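Side-chain contacts in fatty acid amide hydrolase (Candida albicans, PDB 6KVR), which probably hydrolyses amides of monocarboxylic acids, fatty acid amides among them, to the carboxylate and ammonium, as a member of the amidase family: residues A[252-257]-A[287-292]; A[389-394]-A[487-492]; A[207-212]-A[420-425]. All coordinates share one frame; numbering follows the deposited sequence.

Interaction 1: A[252-257]-A[287-292]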
loop_
_atom_site.group_PDB
_atom_site.type_symbol
_atom_site.label_atom_id
_atom_site.label_comp_id
_atom_site.label_asym_id
_atom_site.label_seq_id
_atom_site.Cartn_x
_atom_site.Cartn_y
_atom_site.Cartn_z
ATOM N N SER A 252 14.416 -7.618 -9.338
ATOM C CA SER A 252 13.768 -6.673 -8.451
ATOM C C SER A 252 14.156 -5.274 -8.906
ATOM O O SER A 252 15.138 -5.091 -9.634
ATOM C CB SER A 252 14.174 -6.904 -6.993
ATOM O OG SER A 252 15.564 -6.643 -6.836
ATOM N N ASP A 253 13.374 -4.280 -8.485
ATOM C CA ASP A 253 13.485 -2.944 -9.078
ATOM C C ASP A 253 13.096 -1.924 -8.011
ATOM O O ASP A 253 11.930 -1.790 -7.633
ATOM C CB ASP A 253 12.638 -2.813 -10.339
ATOM C CG ASP A 253 12.945 -1.533 -11.158
ATOM O OD1 ASP A 253 12.907 -0.414 -10.588
ATOM O OD2 ASP A 253 13.184 -1.645 -12.396
ATOM N N ILE A 254 14.112 -1.317 -7.454
ATOM C CA ILE A 254 14.089 0.011 -6.895
ATOM C C ILE A 254 15.070 0.752 -7.793
ATOM O O ILE A 254 16.039 0.147 -8.284
ATOM C CB ILE A 254 14.526 -0.025 -5.410
ATOM C CG1 ILE A 254 13.680 0.896 -4.521
ATOM C CG2 ILE A 254 16.015 0.267 -5.248
ATOM C CD1 ILE A 254 13.961 0.731 -2.991
ATOM N N GLY A 255 14.782 2.005 -8.110
ATOM C CA GLY A 255 15.717 2.785 -8.926
ATOM C C GLY A 255 15.896 2.382 -10.383
ATOM O O GLY A 255 16.514 3.153 -11.145
ATOM N N GLY A 256 15.419 1.214 -10.811
ATOM C CA GLY A 256 15.554 0.832 -12.209
ATOM C C GLY A 256 16.180 -0.530 -12.441
ATOM O O GLY A 256 16.550 -0.860 -13.569
ATOM N N SER A 257 16.288 -1.344 -11.391
ATOM C CA SER A 257 17.087 -2.562 -11.461
ATOM C C SER A 257 16.438 -3.699 -12.268
ATOM O O SER A 257 17.086 -4.733 -12.413
ATOM C CB SER A 257 17.421 -3.044 -10.046
ATOM O OG SER A 257 18.018 -1.990 -9.294
ATOM N N ALA A 287 14.829 -3.631 4.809
ATOM C CA ALA A 287 13.837 -4.080 5.786
ATOM C C ALA A 287 13.128 -2.885 6.425
ATOM O O ALA A 287 13.770 -1.998 6.992
ATOM C CB ALA A 287 14.497 -4.937 6.866
ATOM N N GLY A 288 11.799 -2.862 6.324
ATOM C CA GLY A 288 11.011 -1.813 6.923
ATOM C C GLY A 288 10.896 -0.559 6.088
ATOM O O GLY A 288 10.226 0.394 6.519
ATOM N N GLN A 289 11.537 -0.512 4.920
ATOM C CA GLN A 289 11.575 0.701 4.115
ATOM C C GLN A 289 10.340 0.733 3.207
ATOM O O GLN A 289 10.127 -0.170 2.393
ATOM C CB GLN A 289 12.890 0.763 3.334
ATOM C CG GLN A 289 13.265 2.085 2.648
ATOM C CD GLN A 289 12.342 2.450 1.505
ATOM O OE1 GLN A 289 11.651 3.468 1.550
ATOM N NE2 GLN A 289 12.301 1.597 0.490
ATOM N N GLU A 290 9.543 1.789 3.343
ATOM C CA GLU A 290 8.223 1.870 2.747
ATOM C C GLU A 290 8.002 3.135 1.931
ATOM O O GLU A 290 6.981 3.229 1.234
ATOM C CB GLU A 290 7.164 1.828 3.857
ATOM C CG GLU A 290 6.557 0.497 4.135
ATOM C CD GLU A 290 5.277 0.654 4.934
ATOM O OE1 GLU A 290 5.302 1.382 5.966
ATOM O OE2 GLU A 290 4.245 0.080 4.512
ATOM N N SER A 291 8.878 4.130 2.045
ATOM C CA SER A 291 8.661 5.383 1.325
ATOM C C SER A 291 8.765 5.182 -0.186
ATOM O O SER A 291 7.978 5.760 -0.945
ATOM C CB SER A 291 9.644 6.445 1.817
ATOM O OG SER A 291 9.299 6.879 3.141
ATOM N N VAL A 292 9.720 4.374 -0.641
ATOM C CA VAL A 292 9.779 3.962 -2.042
ATOM C C VAL A 292 10.015 2.456 -2.055
ATOM O O VAL A 292 11.167 1.988 -2.084
ATOM C CB VAL A 292 10.836 4.753 -2.840
ATOM C CG1 VAL A 292 12.223 4.736 -2.172
ATOM C CG2 VAL A 292 10.907 4.244 -4.270
#

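Interaction 2: A[389-394]-A[487-492]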
loop_
_atom_site.group_PDB
_atom_site.type_symbol
_atom_site.label_atom_id
_atom_site.label_comp_id
_atom_site.label_asym_id
_atom_site.label_seq_id
_atom_site.Cartn_x
_atom_site.Cartn_y
_atom_site.Cartn_z
ATOM N N TYR A 389 13.574 13.634 -8.417
ATOM C CA TYR A 389 14.901 13.024 -8.331
ATOM C C TYR A 389 15.504 13.216 -6.948
ATOM O O TYR A 389 16.005 12.262 -6.341
ATOM C CB TYR A 389 15.819 13.616 -9.401
ATOM C CG TYR A 389 17.233 13.081 -9.361
ATOM C CD1 TYR A 389 17.556 11.863 -9.955
ATOM C CD2 TYR A 389 18.255 13.792 -8.725
ATOM C CE1 TYR A 389 18.861 11.376 -9.939
ATOM C CE2 TYR A 389 19.571 13.301 -8.695
ATOM C CZ TYR A 389 19.865 12.093 -9.299
ATOM O OH TYR A 389 21.163 11.594 -9.264
ATOM N N GLU A 390 15.435 14.444 -6.422
ATOM C CA GLU A 390 16.002 14.737 -5.111
ATOM C C GLU A 390 15.251 14.017 -4.005
ATOM O O GLU A 390 15.863 13.512 -3.056
ATOM C CB GLU A 390 15.981 16.246 -4.837
ATOM C CG GLU A 390 17.158 16.991 -5.442
ATOM C CD GLU A 390 16.877 18.473 -5.666
ATOM O OE1 GLU A 390 17.681 19.128 -6.367
ATOM O OE2 GLU A 390 15.872 18.992 -5.123
ATOM N N THR A 391 13.918 13.976 -4.091
ATOM C CA THR A 391 13.160 13.324 -3.031
ATOM C C THR A 391 13.463 11.833 -2.985
ATOM O O THR A 391 13.697 11.272 -1.911
ATOM C CB THR A 391 11.655 13.561 -3.210
ATOM O OG1 THR A 391 11.393 14.967 -3.216
ATOM C CG2 THR A 391 10.881 12.915 -2.051
ATOM N N VAL A 392 13.478 11.169 -4.143
ATOM C CA VAL A 392 13.675 9.728 -4.093
ATOM C C VAL A 392 15.105 9.395 -3.679
ATOM O O VAL A 392 15.337 8.434 -2.936
ATOM C CB VAL A 392 13.285 9.067 -5.429
ATOM C CG1 VAL A 392 14.385 9.210 -6.505
ATOM C CG2 VAL A 392 12.909 7.589 -5.172
ATOM N N HIS A 393 16.077 10.217 -4.071
ATOM C CA HIS A 393 17.443 9.917 -3.656
ATOM C C HIS A 393 17.664 10.206 -2.177
ATOM O O HIS A 393 18.494 9.543 -1.548
ATOM C CB HIS A 393 18.451 10.651 -4.539
ATOM C CG HIS A 393 18.644 9.981 -5.867
ATOM N ND1 HIS A 393 17.621 9.839 -6.780
ATOM C CD2 HIS A 393 19.693 9.292 -6.371
ATOM C CE1 HIS A 393 18.053 9.148 -7.823
ATOM N NE2 HIS A 393 19.310 8.804 -7.598
ATOM N N LYS A 394 16.938 11.174 -1.596
ATOM C CA LYS A 394 16.984 11.328 -0.147
ATOM C C LYS A 394 16.405 10.094 0.524
ATOM O O LYS A 394 16.940 9.616 1.534
ATOM C CB LYS A 394 16.208 12.579 0.292
ATOM C CG LYS A 394 16.876 13.920 0.015
ATOM C CD LYS A 394 15.972 15.049 0.540
ATOM C CE LYS A 394 16.468 16.446 0.160
ATOM N NZ LYS A 394 15.307 17.399 -0.002
ATOM N N TRP A 487 9.855 6.669 -12.159
ATOM C CA TRP A 487 8.725 5.756 -12.049
ATOM C C TRP A 487 8.753 4.921 -10.767
ATOM O O TRP A 487 7.738 4.286 -10.440
ATOM C CB TRP A 487 8.663 4.867 -13.305
ATOM C CG TRP A 487 8.784 5.746 -14.519
ATOM C CD1 TRP A 487 9.832 5.808 -15.380
ATOM C CD2 TRP A 487 7.840 6.749 -14.962
ATOM N NE1 TRP A 487 9.596 6.760 -16.345
ATOM C CE2 TRP A 487 8.384 7.357 -16.107
ATOM C CE3 TRP A 487 6.589 7.179 -14.504
ATOM C CZ2 TRP A 487 7.725 8.377 -16.805
ATOM C CZ3 TRP A 487 5.927 8.195 -15.208
ATOM C CH2 TRP A 487 6.503 8.785 -16.337
ATOM N N ASN A 488 9.861 4.934 -10.015
ATOM C CA ASN A 488 9.830 4.308 -8.696
ATOM C C ASN A 488 9.139 5.200 -7.674
ATOM O O ASN A 488 8.349 4.713 -6.859
ATOM C CB ASN A 488 11.239 3.979 -8.218
ATOM C CG ASN A 488 11.904 2.923 -9.077
ATOM O OD1 ASN A 488 12.765 3.235 -9.891
ATOM N ND2 ASN A 488 11.483 1.676 -8.922
ATOM N N ILE A 489 9.418 6.505 -7.697
ATOM C CA ILE A 489 8.766 7.356 -6.709
ATOM C C ILE A 489 7.292 7.543 -7.069
ATOM O O ILE A 489 6.444 7.598 -6.181
ATOM C CB ILE A 489 9.516 8.701 -6.528
ATOM C CG1 ILE A 489 8.914 9.478 -5.362
ATOM C CG2 ILE A 489 9.473 9.564 -7.792
ATOM C CD1 ILE A 489 9.613 10.816 -5.068
ATOM N N LEU A 490 6.953 7.596 -8.362
ATOM C CA LEU A 490 5.538 7.636 -8.745
ATOM C C LEU A 490 4.856 6.281 -8.596
ATOM O O LEU A 490 3.626 6.235 -8.474
ATOM C CB LEU A 490 5.379 8.120 -10.190
ATOM C CG LEU A 490 5.910 9.523 -10.533
ATOM C CD1 LEU A 490 5.827 9.820 -12.041
ATOM C CD2 LEU A 490 5.194 10.604 -9.735
ATOM N N ASP A 491 5.625 5.185 -8.594
ATOM C CA ASP A 491 5.091 3.817 -8.576
ATOM C C ASP A 491 4.121 3.560 -9.736
ATOM O O ASP A 491 3.023 3.025 -9.550
ATOM C CB ASP A 491 4.418 3.479 -7.246
ATOM C CG ASP A 491 4.132 1.974 -7.099
ATOM O OD1 ASP A 491 3.281 1.595 -6.249
ATOM O OD2 ASP A 491 4.728 1.158 -7.849
ATOM N N PHE A 492 4.539 3.923 -10.946
ATOM C CA PHE A 492 3.740 3.593 -12.127
ATOM C C PHE A 492 4.258 2.305 -12.756
ATOM O O PHE A 492 5.477 2.121 -12.872
ATOM C CB PHE A 492 3.797 4.711 -13.183
ATOM C CG PHE A 492 2.956 5.944 -12.859
ATOM C CD1 PHE A 492 2.459 6.170 -11.589
ATOM C CD2 PHE A 492 2.665 6.874 -13.857
ATOM C CE1 PHE A 492 1.693 7.303 -11.296
ATOM C CE2 PHE A 492 1.889 8.005 -13.582
ATOM C CZ PHE A 492 1.403 8.218 -12.290
#

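Interaction 3: A[207-212]-A[420-425]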
loop_
_atom_site.group_PDB
_atom_site.type_symbol
_atom_site.label_atom_id
_atom_site.label_comp_id
_atom_site.label_asym_id
_atom_site.label_seq_id
_atom_site.Cartn_x
_atom_site.Cartn_y
_atom_site.Cartn_z
ATOM N N LEU A 207 23.404 -3.672 -3.889
ATOM C CA LEU A 207 22.206 -3.749 -4.736
ATOM C C LEU A 207 21.745 -2.379 -5.206
ATOM O O LEU A 207 20.590 -2.212 -5.562
ATOM C CB LEU A 207 21.038 -4.446 -4.023
ATOM C CG LEU A 207 21.354 -5.793 -3.393
ATOM C CD1 LEU A 207 20.092 -6.435 -2.804
ATOM C CD2 LEU A 207 22.011 -6.697 -4.418
HETATM N N MSE A 208 22.609 -1.378 -5.170
HETATM C CA MSE A 208 22.242 -0.023 -5.566
HETATM C C MSE A 208 23.226 0.520 -6.608
HETATM O O MSE A 208 23.757 1.623 -6.471
HETATM C CB MSE A 208 22.195 0.891 -4.327
HETATM C CG MSE A 208 21.131 0.503 -3.295
HETATM SE SE MSE A 208 19.344 0.845 -4.127
HETATM C CE MSE A 208 19.329 2.824 -3.821
ATOM N N HIS A 209 23.469 -0.287 -7.639
ATOM C CA HIS A 209 24.115 0.156 -8.864
ATOM C C HIS A 209 23.224 -0.193 -10.048
ATOM O O HIS A 209 22.579 -1.245 -10.072
ATOM C CB HIS A 209 25.495 -0.524 -9.166
ATOM C CG HIS A 209 26.455 -0.597 -8.021
ATOM N ND1 HIS A 209 27.764 -1.016 -8.194
ATOM C CD2 HIS A 209 26.320 -0.328 -6.700
ATOM C CE1 HIS A 209 28.391 -0.991 -7.033
ATOM N NE2 HIS A 209 27.538 -0.588 -6.108
ATOM N N LEU A 210 23.245 0.651 -11.069
ATOM C CA LEU A 210 22.779 0.196 -12.379
ATOM C C LEU A 210 23.894 -0.521 -13.137
ATOM O O LEU A 210 24.087 -0.324 -14.338
ATOM C CB LEU A 210 22.217 1.369 -13.177
ATOM C CG LEU A 210 20.945 2.012 -12.597
ATOM C CD1 LEU A 210 20.271 2.942 -13.615
ATOM C CD2 LEU A 210 19.941 0.979 -12.072
ATOM N N ASP A 211 24.614 -1.384 -12.422
ATOM C CA ASP A 211 25.827 -2.082 -12.848
ATOM C C ASP A 211 26.019 -3.260 -11.891
ATOM O O ASP A 211 25.171 -3.502 -11.028
ATOM C CB ASP A 211 27.027 -1.131 -12.844
ATOM C CG ASP A 211 28.228 -1.705 -13.560
ATOM O OD1 ASP A 211 29.369 -1.337 -13.189
ATOM O OD2 ASP A 211 28.032 -2.526 -14.496
ATOM N N SER A 212 27.171 -3.955 -11.983
ATOM C CA SER A 212 27.308 -5.265 -11.353
ATOM C C SER A 212 28.480 -5.455 -10.383
ATOM O O SER A 212 28.553 -6.524 -9.751
ATOM C CB SER A 212 27.411 -6.358 -12.434
ATOM O OG SER A 212 28.219 -5.938 -13.520
ATOM N N LYS A 420 30.455 3.655 -3.158
ATOM C CA LYS A 420 30.750 5.003 -2.683
ATOM C C LYS A 420 29.791 6.019 -3.301
ATOM O O LYS A 420 29.317 6.938 -2.628
ATOM C CB LYS A 420 32.198 5.361 -3.023
ATOM C CG LYS A 420 33.246 4.418 -2.411
ATOM C CD LYS A 420 34.671 4.824 -2.832
ATOM C CE LYS A 420 35.738 4.099 -2.023
ATOM N NZ LYS A 420 37.126 4.399 -2.509
ATOM N N TRP A 421 29.492 5.853 -4.587
ATOM C CA TRP A 421 28.583 6.762 -5.269
ATOM C C TRP A 421 27.191 6.753 -4.623
ATOM O O TRP A 421 26.651 7.812 -4.281
ATOM C CB TRP A 421 28.517 6.383 -6.757
ATOM C CG TRP A 421 27.560 7.196 -7.541
ATOM C CD1 TRP A 421 26.320 6.811 -7.975
ATOM C CD2 TRP A 421 27.726 8.560 -7.962
ATOM N NE1 TRP A 421 25.716 7.843 -8.658
ATOM C CE2 TRP A 421 26.551 8.930 -8.655
ATOM C CE3 TRP A 421 28.753 9.498 -7.827
ATOM C CZ2 TRP A 421 26.384 10.197 -9.225
ATOM C CZ3 TRP A 421 28.584 10.761 -8.385
ATOM C CH2 TRP A 421 27.409 11.098 -9.075
ATOM N N ASN A 422 26.581 5.571 -4.460
ATOM C CA ASN A 422 25.198 5.562 -3.974
ATOM C C ASN A 422 25.108 5.821 -2.475
ATOM O O ASN A 422 24.067 6.293 -2.002
ATOM C CB ASN A 422 24.488 4.241 -4.334
ATOM C CG ASN A 422 24.827 3.106 -3.388
ATOM O OD1 ASN A 422 24.351 3.046 -2.240
ATOM N ND2 ASN A 422 25.644 2.185 -3.863
ATOM N N LEU A 423 26.176 5.544 -1.719
ATOM C CA LEU A 423 26.188 5.922 -0.310
ATOM C C LEU A 423 26.192 7.433 -0.127
ATOM O O LEU A 423 25.844 7.909 0.957
ATOM C CB LEU A 423 27.392 5.291 0.396
ATOM C CG LEU A 423 27.246 3.767 0.525
ATOM C CD1 LEU A 423 28.505 3.112 1.102
ATOM C CD2 LEU A 423 26.000 3.415 1.353
ATOM N N ASN A 424 26.531 8.202 -1.165
ATOM C CA ASN A 424 26.503 9.661 -1.079
ATOM C C ASN A 424 25.291 10.286 -1.779
ATOM O O ASN A 424 25.263 11.510 -1.972
ATOM C CB ASN A 424 27.805 10.235 -1.648
ATOM C CG ASN A 424 28.949 10.160 -0.644
ATOM O OD1 ASN A 424 29.190 11.117 0.107
ATOM N ND2 ASN A 424 29.633 9.010 -0.600
ATOM N N TYR A 425 24.262 9.483 -2.086
ATOM C CA TYR A 425 23.159 9.914 -2.954
ATOM C C TYR A 425 22.369 11.104 -2.415
ATOM O O TYR A 425 22.100 12.066 -3.153
ATOM C CB TYR A 425 22.204 8.757 -3.195
ATOM C CG TYR A 425 22.357 8.247 -4.582
ATOM C CD1 TYR A 425 22.940 9.047 -5.553
ATOM C CD2 TYR A 425 21.940 6.969 -4.928
ATOM C CE1 TYR A 425 23.098 8.601 -6.845
ATOM C CE2 TYR A 425 22.106 6.504 -6.218
ATOM C CZ TYR A 425 22.693 7.325 -7.172
ATOM O OH TYR A 425 22.849 6.875 -8.467
#

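Interaction 1: A[252-257]-A[287-292]
Ile254 reaches across to Val292 and Gln289 with the end of its longer branch. Its CD1 stops 3.2 Å from the carbonyl O of Val292, a close van der Waals approach of a methyl to an oxygen, and 4.0 Å from Gln289 NE2. One carbon back, CG1 faces the CG2 methyl of Val292 at 4.4 Å, a looser apolar contact. The chi1 of Ile254 is unusual, -139°, away from the staggered positions, while chi2 is extended and carries CD1 straight out toward the other segment. Gln289 advances from the opposite direction, its amide tied to its own loop. With CG anti to the backbone N (chi1 -168°) and a bend at chi2, the side chain curls alongside that loop toward Val292, where OE1 accepts the N-H of Val292 at 3.1 Å. That bond is nearly straight, 170° at the hydrogen, and uses a lone pair in the carbonyl plane. NE2 in turn donates to Val292 O over 2.8 Å, arriving well above the plane of that carbonyl, although the oxygen lies close to the plane of the glutamine amide. Two bonds to one residue thus fix the rotation of the amide. On the other segment, the turn through Gly255 and Gly256 leads to Ser257, the predicted acyl-ester nucleophile of the amidase signature Ser-Ser-Lys triad, with Ser233 and Lys158 its predicted partners. Ile254 to Ser257 are predicted to bind substrate, and the backbone N-H groups of this glycine-rich turn probably form the oxyanion hole, as in related amidases. No hydrogen bond joins the two segments: the loop offers the predicted catalytic turn a carbonyl and an amide nitrogen already bonded to each other, against which the isoleucine rests by van der Waals contact.

Interaction 2: A[389-394]-A[487-492]
The helical turns 389-394 and 487-490 come closest at Val392 and Ile489, whose CA atoms are 6.0 Å apart, a close approach, consistent with the small side chains of Thr391 and Val392. Ile489 is the hub. Its CB lies against the CG2 methyl of Val392 at 3.8 Å, and its CD1 reaches on to Thr391, meeting CG2 at 3.9 Å. Because CG1 of Ile489 is anti to the backbone N (chi1 -172°) and chi2 is also extended, the long branch is stretched out and crosses the threonine side chain at about a right angle. Both Val392 CG2 and Thr391 CG2 are themselves anti to their backbone N atoms, which turns the two methyls to the same neighbour. The hydroxyl of Thr391 takes no part, being hydrogen-bonded to the carbonyl of Leu387 one turn earlier, so the interface is purely apolar. This packing borders the predicted substrate site: the Val392 side chain is about 7 Å from Gly255. On the first helix, His393 ND1 donates to Tyr389 O at 2.9 Å, the same oxygen that accepts the helical N-H of His393; the two donors arrive from opposite faces of the carbonyl plane. This bond holds the imidazole over the phenol, with Tyr389 CZ 3.7 Å above the centre of the histidine ring. The other helix ends just past the contact in a Schellman motif: Asp491 is the C-prime residue with positive phi, and Phe492 N bonds to Trp487 O at 3.3 Å. Arg271 and Arg549 form salt bridges with the Asp491 carboxylate. Helix 434-457 flanks both partners, touching Thr391 through Thr443 and Ile489 through Arg444, while Trp487 packs on strand 540-546 of the central sheet and Phe492 leads into strand 494-499.

Interaction 3: A[207-212]-A[420-425]
Asn422 is pressed against Met208, a selenomethionine here, and most of the contact lies between these two residues. The amide carbon CG of Asn422 sits 3.6 Å from Met208 CB, with ND2 and OD1 each 3.7 Å from the same carbon, so the amide lies against the start of the Met208 side chain. Chi1 of Asn422, 80°, places CG between its backbone N and carbonyl carbon and swings the amide toward the loop. ND2 also comes within 3.3 Å of Met208 O, but at an angle too poor for a hydrogen bond.

Leu207, next to Met208, is a predicted substrate-binding residue, and the Met208 chain, bent at chi2 and chi3, carries its selenium to Ile254 of the predicted catalytic turn in the amidase fold. Helix 417-423 thus backs the loop that follows strand 199-201 at the edge of the predicted substrate site.

Between the segments the contact is looser at His209, although that residue is buried; Met208, partly exposed, is on the more open side. The His209 ring crosses the Asn422 side chain at about a right angle, its plane 49° from the amide, and its CD2 is no nearer than 3.8 Å to ND2; His209 NE2 is hydrogen-bonded to Thr419 OG1. Tyr425 comes only to 5.0 Å of the loop, with Asn422 CA over the rim of one face of its ring.

In the fold
From the N terminus, the loop after strand 199-201 opens interaction 3, which closes only when helix 417-423 arrives some 200 residues later. Inside that span, interaction 1 joins the end of strand 248-253 to the loop before strand 295-300, so it is nested in interaction 3. Helix 385-397 then opens interaction 2 before interaction 3 has closed, and helix 482-490 completes it; these two therefore cross, whereas interactions 1 and 2 follow in series. The three meet physically: Asn488 ND2 probably hydrogen-bonds to Asp253 OD1, Met208 packs on Ile254, and His393 meets Tyr425. Together they link the predicted catalytic turn, directly or through the loop at Met208, with helices 385-397, 417-423 and 482-490.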